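Local coordinates for VP24 (White spot syndrome virus, PDB 5HLJ), which is a major envelope protein of the virion, probably held in the viral membrane by a transmembrane helix that precedes the crystallised part, at residues A[96-101]-A[138-143]; A[34-39]-A[68-73]. One frame throughout, in Å; residues are numbered along the deposited sequence.

Interaction 1: residues A[96-101]-A[138-143]; sequences RVYNNT and KKNRIN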
ATOM      1  N   ARG A  96       1.917 -21.154   6.810  1.00 61.48           N
ATOM      2  CA  ARG A  96       2.238 -22.186   5.841  1.00 63.10           C
ATOM      3  C   ARG A  96       1.200 -22.084   4.738  1.00 61.53           C
ATOM      4  O   ARG A  96      -0.007 -22.060   5.003  1.00 68.41           O
ATOM      5  CB  ARG A  96       2.250 -23.582   6.490  1.00 65.08           C
ATOM      6  CG  ARG A  96       3.236 -23.724   7.670  1.00 68.42           C
ATOM      7  CD  ARG A  96       4.686 -23.878   7.202  1.00 63.08           C
ATOM      8  NE  ARG A  96       4.904 -25.169   6.536  1.00 66.43           N
ATOM      9  CZ  ARG A  96       5.922 -25.427   5.720  1.00 67.34           C
ATOM     10  NH1 ARG A  96       6.817 -24.481   5.459  1.00 66.04           N
ATOM     11  NH2 ARG A  96       6.038 -26.620   5.145  1.00 64.20           N
ATOM     12  N   VAL A  97       1.666 -21.991   3.503  1.00 65.31           N
ATOM     13  CA  VAL A  97       0.784 -21.722   2.388  1.00 60.97           C
ATOM     14  C   VAL A  97       0.985 -22.750   1.295  1.00 62.67           C
ATOM     15  O   VAL A  97       2.063 -22.850   0.709  1.00 61.34           O
ATOM     16  CB  VAL A  97       1.003 -20.298   1.802  1.00 61.77           C
ATOM     17  CG1 VAL A  97       0.035 -20.026   0.647  1.00 57.40           C
ATOM     18  CG2 VAL A  97       0.834 -19.245   2.874  1.00 57.58           C
ATOM     19  N   TYR A  98      -0.077 -23.503   1.015  1.00 63.87           N
ATOM     20  CA  TYR A  98      -0.056 -24.477  -0.055  1.00 63.64           C
ATOM     21  C   TYR A  98      -0.543 -23.841  -1.350  1.00 65.73           C
ATOM     22  O   TYR A  98      -1.702 -23.452  -1.463  1.00 66.69           O
ATOM     23  CB  TYR A  98      -0.913 -25.695   0.308  1.00 65.03           C
ATOM     24  CG  TYR A  98      -0.862 -26.818  -0.704  1.00 66.97           C
ATOM     25  CD1 TYR A  98       0.334 -27.159  -1.327  1.00 62.96           C
ATOM     26  CD2 TYR A  98      -2.000 -27.563  -1.008  1.00 62.99           C
ATOM     27  CE1 TYR A  98       0.393 -28.184  -2.248  1.00 65.36           C
ATOM     28  CE2 TYR A  98      -1.949 -28.602  -1.931  1.00 61.77           C
ATOM     29  CZ  TYR A  98      -0.753 -28.908  -2.545  1.00 70.55           C
ATOM     30  OH  TYR A  98      -0.687 -29.939  -3.463  1.00 74.24           O
ATOM     31  N   ASN A  99       0.359 -23.738  -2.319  1.00 64.89           N
ATOM     32  CA  ASN A  99       0.035 -23.246  -3.643  1.00 66.07           C
ATOM     33  C   ASN A  99      -0.235 -24.416  -4.576  1.00 70.79           C
ATOM     34  O   ASN A  99       0.695 -25.060  -5.089  1.00 65.95           O
ATOM     35  CB  ASN A  99       1.165 -22.367  -4.197  1.00 61.41           C
ATOM     36  CG  ASN A  99       0.901 -21.898  -5.630  1.00 68.27           C
ATOM     37  OD1 ASN A  99      -0.218 -22.009  -6.138  1.00 67.51           O
ATOM     38  ND2 ASN A  99       1.937 -21.368  -6.284  1.00 64.69           N
ATOM     39  N   ASN A 100      -1.517 -24.686  -4.790  1.00 69.11           N
ATOM     40  CA  ASN A 100      -1.927 -25.756  -5.682  1.00 66.22           C
ATOM     41  C   ASN A 100      -2.572 -25.198  -6.954  1.00 68.32           C
ATOM     42  O   ASN A 100      -3.549 -25.747  -7.446  1.00 70.38           O
ATOM     43  CB  ASN A 100      -2.894 -26.709  -4.968  1.00 70.71           C
ATOM     44  CG  ASN A 100      -2.939 -28.094  -5.615  1.00 73.96           C
ATOM     45  OD1 ASN A 100      -2.074 -28.456  -6.426  1.00 70.09           O
ATOM     46  ND2 ASN A 100      -3.937 -28.873  -5.244  1.00 65.23           N
ATOM     47  N   THR A 101      -2.027 -24.094  -7.459  1.00 67.92           N
ATOM     48  CA  THR A 101      -2.375 -23.583  -8.777  1.00 71.78           C
ATOM     49  C   THR A 101      -1.328 -24.091  -9.772  1.00 73.30           C
ATOM     50  O   THR A 101      -0.416 -24.833  -9.404  1.00 69.94           O
ATOM     51  CB  THR A 101      -2.443 -22.028  -8.817  1.00 71.95           C
ATOM     52  OG1 THR A 101      -1.120 -21.474  -8.771  1.00 69.68           O
ATOM     53  CG2 THR A 101      -3.257 -21.477  -7.654  1.00 64.68           C
ATOM     54  N   LYS A 138       6.071 -21.189  -4.276  1.00 61.41           N
ATOM     55  CA  LYS A 138       6.327 -22.177  -5.322  1.00 66.26           C
ATOM     56  C   LYS A 138       5.102 -23.088  -5.474  1.00 64.09           C
ATOM     57  O   LYS A 138       4.474 -23.465  -4.481  1.00 62.62           O
ATOM     58  CB  LYS A 138       7.577 -22.992  -4.987  1.00 65.25           C
ATOM     59  CG  LYS A 138       8.832 -22.159  -4.817  1.00 63.61           C
ATOM     60  CD  LYS A 138       9.243 -21.533  -6.128  1.00 65.34           C
ATOM     61  CE  LYS A 138       9.759 -22.594  -7.096  1.00 66.31           C
ATOM     62  NZ  LYS A 138      10.323 -21.991  -8.333  1.00 72.66           N
ATOM     63  N   LYS A 139       4.743 -23.411  -6.708  1.00 66.01           N
ATOM     64  CA  LYS A 139       3.598 -24.288  -6.933  1.00 71.50           C
ATOM     65  C   LYS A 139       3.890 -25.755  -6.564  1.00 70.35           C
ATOM     66  O   LYS A 139       5.018 -26.223  -6.690  1.00 64.84           O
ATOM     67  CB  LYS A 139       3.139 -24.194  -8.381  1.00 69.78           C
ATOM     68  CG  LYS A 139       4.123 -24.728  -9.395  1.00 72.95           C
ATOM     69  CD  LYS A 139       3.475 -24.728 -10.773  1.00 72.42           C
ATOM     70  CE  LYS A 139       4.372 -25.401 -11.795  1.00 80.43           C
ATOM     71  NZ  LYS A 139       5.763 -24.894 -11.713  1.00 82.32           N
ATOM     72  N   ASN A 140       2.849 -26.452  -6.107  1.00 68.21           N
ATOM     73  CA  ASN A 140       2.938 -27.830  -5.628  1.00 69.12           C
ATOM     74  C   ASN A 140       3.808 -27.940  -4.404  1.00 71.22           C
ATOM     75  O   ASN A 140       4.362 -29.002  -4.114  1.00 74.01           O
ATOM     76  CB  ASN A 140       3.464 -28.770  -6.718  1.00 75.60           C
ATOM     77  CG  ASN A 140       2.461 -28.975  -7.824  1.00 77.86           C
ATOM     78  OD1 ASN A 140       2.732 -28.680  -8.990  1.00 78.40           O
ATOM     79  ND2 ASN A 140       1.277 -29.460  -7.457  1.00 78.95           N
ATOM     80  N   ARG A 141       3.925 -26.836  -3.680  1.00 67.38           N
ATOM     81  CA  ARG A 141       4.757 -26.827  -2.504  1.00 65.48           C
ATOM     82  C   ARG A 141       4.049 -26.105  -1.378  1.00 66.64           C
ATOM     83  O   ARG A 141       3.192 -25.250  -1.617  1.00 63.56           O
ATOM     84  CB  ARG A 141       6.106 -26.179  -2.816  1.00 68.04           C
ATOM     85  CG  ARG A 141       7.220 -26.653  -1.908  1.00 72.11           C
ATOM     86  CD  ARG A 141       8.523 -25.954  -2.220  1.00 75.40           C
ATOM     87  NE  ARG A 141       8.983 -26.218  -3.587  1.00 74.19           N
ATOM     88  CZ  ARG A 141      10.082 -25.674  -4.109  1.00 73.54           C
ATOM     89  NH1 ARG A 141      10.822 -24.855  -3.363  1.00 68.92           N
ATOM     90  NH2 ARG A 141      10.440 -25.954  -5.362  1.00 65.39           N
ATOM     91  N   ILE A 142       4.370 -26.490  -0.149  1.00 61.80           N
ATOM     92  CA  ILE A 142       3.954 -25.716   1.003  1.00 65.39           C
ATOM     93  C   ILE A 142       5.081 -24.733   1.320  1.00 68.74           C
ATOM     94  O   ILE A 142       6.246 -25.118   1.433  1.00 67.83           O
ATOM     95  CB  ILE A 142       3.641 -26.613   2.204  1.00 63.96           C
ATOM     96  CG1 ILE A 142       2.702 -27.746   1.767  1.00 64.91           C
ATOM     97  CG2 ILE A 142       3.007 -25.814   3.332  1.00 61.81           C
ATOM     98  CD1 ILE A 142       2.291 -28.659   2.891  1.00 60.65           C
ATOM     99  N   ASN A 143       4.729 -23.458   1.435  1.00 68.34           N
ATOM    100  CA  ASN A 143       5.711 -22.392   1.579  1.00 62.22           C
ATOM    101  C   ASN A 143       5.559 -21.660   2.899  1.00 66.52           C
ATOM    102  O   ASN A 143       4.447 -21.499   3.403  1.00 65.74           O
ATOM    103  CB  ASN A 143       5.575 -21.380   0.445  1.00 62.90           C
ATOM    104  CG  ASN A 143       5.581 -22.021  -0.925  1.00 66.33           C
ATOM    105  OD1 ASN A 143       6.624 -22.086  -1.587  1.00 61.61           O
ATOM    106  ND2 ASN A 143       4.406 -22.480  -1.375  1.00 63.42           N
TER
HETATM  107  O   HOH W   1       1.846 -30.869  -4.207  1.00 75.97           O
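I142 CG2 lies over one face of the R96 guanidinium, 3.6 Å from NH2; the side chain reaches it by bends at chi2 (-77°) and chi3 (-69°). The same NH2 forms a salt bridge with D58. In the antiparallel hydrogen-bonded pair V97-N143, V97 N donates to N143 O at 2.8 Å. V97 O accepts twice from N143: from the backbone N, and from ND2 at 3.2 Å, with V97 O close to the amide plane. ND2 also donates to K138 O, and N143 OD1 accepts from K138 N, so the N143 amide binds both backbone polar atoms of K138, first residue of the type II turn K138-R141. Y98 and I142 form the next, non-hydrogen-bonded pair. The tyrosine ring meets R141 O at its edge, and CD1 is 3.9 Å from I142 CG1. One water joins Y98 OH to N140 O. N99 ND2 lies 3.4 Å from K139 CA. ND2 donates to L137 O and R103 O, while OD1 accepts from T101 N in an Asx turn and from T101 OG1. N99 O takes N140 N at 2.8 Å. Strand 90-99 is paired with 141-151 along one edge and with 68-72 along the other, while helix 58-61 packs on I142.

Interaction 2: residues A[34-39]-A[68-73]; sequences FNFVNG and IILTSL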
ATOM      1  N   PHE A  34       0.433 -13.449  14.944  1.00 67.05           N
ATOM      2  CA  PHE A  34      -0.845 -13.114  14.342  1.00 67.37           C
ATOM      3  C   PHE A  34      -1.520 -14.424  14.036  1.00 64.23           C
ATOM      4  O   PHE A  34      -0.852 -15.406  13.767  1.00 67.55           O
ATOM      5  CB  PHE A  34      -0.686 -12.278  13.069  1.00 63.78           C
ATOM      6  CG  PHE A  34      -0.518 -10.823  13.326  1.00 65.44           C
ATOM      7  CD1 PHE A  34      -1.585 -10.061  13.780  1.00 65.35           C
ATOM      8  CD2 PHE A  34       0.705 -10.207  13.111  1.00 65.37           C
ATOM      9  CE1 PHE A  34      -1.436  -8.710  14.011  1.00 66.27           C
ATOM     10  CE2 PHE A  34       0.861  -8.857  13.347  1.00 65.70           C
ATOM     11  CZ  PHE A  34      -0.206  -8.107  13.801  1.00 65.94           C
ATOM     12  N   ASN A  35      -2.844 -14.440  14.059  1.00 65.34           N
ATOM     13  CA  ASN A  35      -3.587 -15.668  13.818  1.00 66.80           C
ATOM     14  C   ASN A  35      -4.735 -15.428  12.834  1.00 66.95           C
ATOM     15  O   ASN A  35      -5.532 -14.497  13.017  1.00 68.01           O
ATOM     16  CB  ASN A  35      -4.111 -16.217  15.153  1.00 66.11           C
ATOM     17  CG  ASN A  35      -4.584 -17.652  15.052  1.00 69.97           C
ATOM     18  OD1 ASN A  35      -4.071 -18.436  14.251  1.00 68.08           O
ATOM     19  ND2 ASN A  35      -5.565 -18.003  15.872  1.00 66.09           N
ATOM     20  N   PHE A  36      -4.811 -16.243  11.780  1.00 66.57           N
ATOM     21  CA  PHE A  36      -5.890 -16.095  10.797  1.00 64.81           C
ATOM     22  C   PHE A  36      -7.263 -16.328  11.419  1.00 69.51           C
ATOM     23  O   PHE A  36      -7.389 -17.055  12.399  1.00 71.37           O
ATOM     24  CB  PHE A  36      -5.720 -17.064   9.634  1.00 60.82           C
ATOM     25  CG  PHE A  36      -4.595 -16.717   8.700  1.00 69.06           C
ATOM     26  CD1 PHE A  36      -4.554 -15.471   8.061  1.00 63.16           C
ATOM     27  CD2 PHE A  36      -3.595 -17.650   8.421  1.00 62.94           C
ATOM     28  CE1 PHE A  36      -3.520 -15.157   7.183  1.00 59.66           C
ATOM     29  CE2 PHE A  36      -2.556 -17.343   7.550  1.00 61.83           C
ATOM     30  CZ  PHE A  36      -2.525 -16.087   6.925  1.00 60.60           C
ATOM     31  N   VAL A  37      -8.285 -15.699  10.847  1.00 70.30           N
ATOM     32  CA  VAL A  37      -9.661 -16.145  11.023  1.00 61.78           C
ATOM     33  C   VAL A  37      -9.936 -17.134   9.899  1.00 65.29           C
ATOM     34  O   VAL A  37      -9.672 -16.841   8.730  1.00 67.84           O
ATOM     35  CB  VAL A  37     -10.665 -14.975  10.974  1.00 70.51           C
ATOM     36  CG1 VAL A  37     -12.095 -15.497  10.910  1.00 68.11           C
ATOM     37  CG2 VAL A  37     -10.464 -14.049  12.166  1.00 65.49           C
ATOM     38  N   ASN A  38     -10.426 -18.321  10.227  1.00 67.09           N
ATOM     39  CA  ASN A  38     -10.632 -19.337   9.188  1.00 65.54           C
ATOM     40  C   ASN A  38     -11.836 -18.977   8.328  1.00 72.44           C
ATOM     41  O   ASN A  38     -12.726 -18.248   8.777  1.00 73.13           O
ATOM     42  CB  ASN A  38     -10.801 -20.726   9.805  1.00 66.90           C
ATOM     43  CG  ASN A  38     -11.978 -20.799  10.746  1.00 78.88           C
ATOM     44  OD1 ASN A  38     -11.929 -20.269  11.859  1.00 82.76           O
ATOM     45  ND2 ASN A  38     -13.045 -21.464  10.312  1.00 81.77           N
ATOM     46  N   GLY A  39     -11.850 -19.468   7.093  1.00 68.26           N
ATOM     47  CA  GLY A  39     -12.898 -19.121   6.153  1.00 65.64           C
ATOM     48  C   GLY A  39     -12.377 -19.293   4.746  1.00 71.31           C
ATOM     49  O   GLY A  39     -11.324 -19.905   4.545  1.00 70.07           O
ATOM     50  N   ILE A  68      -5.460 -22.489  -3.032  1.00 65.98           N
ATOM     51  CA  ILE A  68      -4.395 -21.944  -2.199  1.00 64.70           C
ATOM     52  C   ILE A  68      -4.832 -22.121  -0.744  1.00 69.83           C
ATOM     53  O   ILE A  68      -5.910 -21.651  -0.365  1.00 69.33           O
ATOM     54  CB  ILE A  68      -4.124 -20.446  -2.507  1.00 65.78           C
ATOM     55  CG1 ILE A  68      -3.669 -20.260  -3.954  1.00 66.70           C
ATOM     56  CG2 ILE A  68      -3.092 -19.886  -1.576  1.00 62.44           C
ATOM     57  CD1 ILE A  68      -3.620 -18.806  -4.395  1.00 61.01           C
ATOM     58  N   ILE A  69      -4.023 -22.819   0.055  1.00 63.39           N
ATOM     59  CA  ILE A  69      -4.410 -23.169   1.416  1.00 58.12           C
ATOM     60  C   ILE A  69      -3.449 -22.539   2.403  1.00 66.00           C
ATOM     61  O   ILE A  69      -2.229 -22.712   2.293  1.00 64.86           O
ATOM     62  CB  ILE A  69      -4.414 -24.712   1.652  1.00 63.86           C
ATOM     63  CG1 ILE A  69      -4.857 -25.462   0.399  1.00 67.83           C
ATOM     64  CG2 ILE A  69      -5.281 -25.081   2.866  1.00 64.52           C
ATOM     65  CD1 ILE A  69      -6.308 -25.235   0.026  1.00 66.51           C
ATOM     66  N   LEU A  70      -3.991 -21.832   3.387  1.00 64.70           N
ATOM     67  CA  LEU A  70      -3.165 -21.155   4.363  1.00 59.44           C
ATOM     68  C   LEU A  70      -3.486 -21.609   5.776  1.00 68.30           C
ATOM     69  O   LEU A  70      -4.643 -21.889   6.096  1.00 67.42           O
ATOM     70  CB  LEU A  70      -3.347 -19.641   4.279  1.00 59.94           C
ATOM     71  CG  LEU A  70      -3.116 -18.900   2.966  1.00 62.60           C
ATOM     72  CD1 LEU A  70      -4.372 -18.887   2.109  1.00 57.48           C
ATOM     73  CD2 LEU A  70      -2.676 -17.493   3.291  1.00 58.66           C
ATOM     74  N   THR A  71      -2.455 -21.659   6.621  1.00 64.13           N
ATOM     75  CA  THR A  71      -2.631 -21.819   8.057  1.00 61.40           C
ATOM     76  C   THR A  71      -1.601 -20.948   8.792  1.00 61.04           C
ATOM     77  O   THR A  71      -0.462 -20.814   8.352  1.00 67.21           O
ATOM     78  CB  THR A  71      -2.495 -23.313   8.500  1.00 65.50           C
ATOM     79  OG1 THR A  71      -2.754 -23.428   9.901  1.00 66.08           O
ATOM     80  CG2 THR A  71      -1.097 -23.856   8.208  1.00 57.71           C
ATOM     81  N   SER A  72      -2.012 -20.324   9.886  1.00 63.48           N
ATOM     82  CA  SER A  72      -1.074 -19.632  10.752  1.00 65.04           C
ATOM     83  C   SER A  72      -0.685 -20.560  11.896  1.00 67.74           C
ATOM     84  O   SER A  72      -1.537 -21.265  12.442  1.00 69.80           O
ATOM     85  CB  SER A  72      -1.671 -18.328  11.278  1.00 62.98           C
ATOM     86  OG  SER A  72      -2.936 -18.540  11.874  1.00 63.26           O
ATOM     87  N   LEU A  73       0.606 -20.590  12.223  1.00 69.22           N
ATOM     88  CA  LEU A  73       1.122 -21.449  13.293  1.00 69.37           C
ATOM     89  C   LEU A  73       1.371 -20.627  14.545  1.00 68.29           C
ATOM     90  O   LEU A  73       1.726 -19.452  14.473  1.00 67.03           O
ATOM     91  CB  LEU A  73       2.415 -22.174  12.870  1.00 66.67           C
ATOM     92  CG  LEU A  73       2.379 -23.022  11.593  1.00 70.28           C
ATOM     93  CD1 LEU A  73       3.637 -23.893  11.450  1.00 65.02           C
ATOM     94  CD2 LEU A  73       1.108 -23.871  11.503  1.00 66.45           C
TER
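S72 OG links two consecutive residues of the facing segment. In this buried place it donates to N35 OD1 at 2.6 Å and accepts from F36 N at 3.0 Å, the latter bond nearly straight at 165°. Its chi1 of 52° sets OG between the backbone N and the carbonyl carbon, facing strand 34-36. S72 OG sits 19° off the carbonyl plane of the N35 amide. The other end of that amide is also satisfied, since ND2 donates to Q54 OE1. No backbone-to-backbone hydrogen bond joins the two segments, and their strand axes approach only to 6.3 Å. The F36 side chain bridges the two segments. Its ring meets the 71-72 backbone at the edge, with CD2 3.4 Å from S72 N and 3.5 Å from S72 CB. Farther along the ring, CZ touches L70 CD2 at 3.9 Å, and the two side chains cross at about a right angle. T71 points away, and its OG1 is bonded to G53 O and T56 N. Strand 48-51 lies between 33-42 and 68-72 in the sheet order, with V51 against F36 and V49 against L70. Strand 19-28 flanks 33-42, and G39 pairs with a strand of a second subunit.

After strand 19-28 the chain runs along strand 33-42, then through strand 48-51 and helix 58-61 to strand 68-72. Interaction 2 closes this loop, with 28 residues between its segments. Strand 90-99 follows and opens interaction 1, which closes 36 residues later, after strands 105-114, 128-131 and 135-137. The two loops are in series and neither nest nor cross. Their centres are about 14 Å apart, but strands 68-72 and 90-99 are neighbours in one sheet. Probable backbone hydrogen bonds from Y98 to I69 and from R96 to T71 join them. Together the contacts tie the 33-42 region, through 68-72 and 90-99, to strand 141-151.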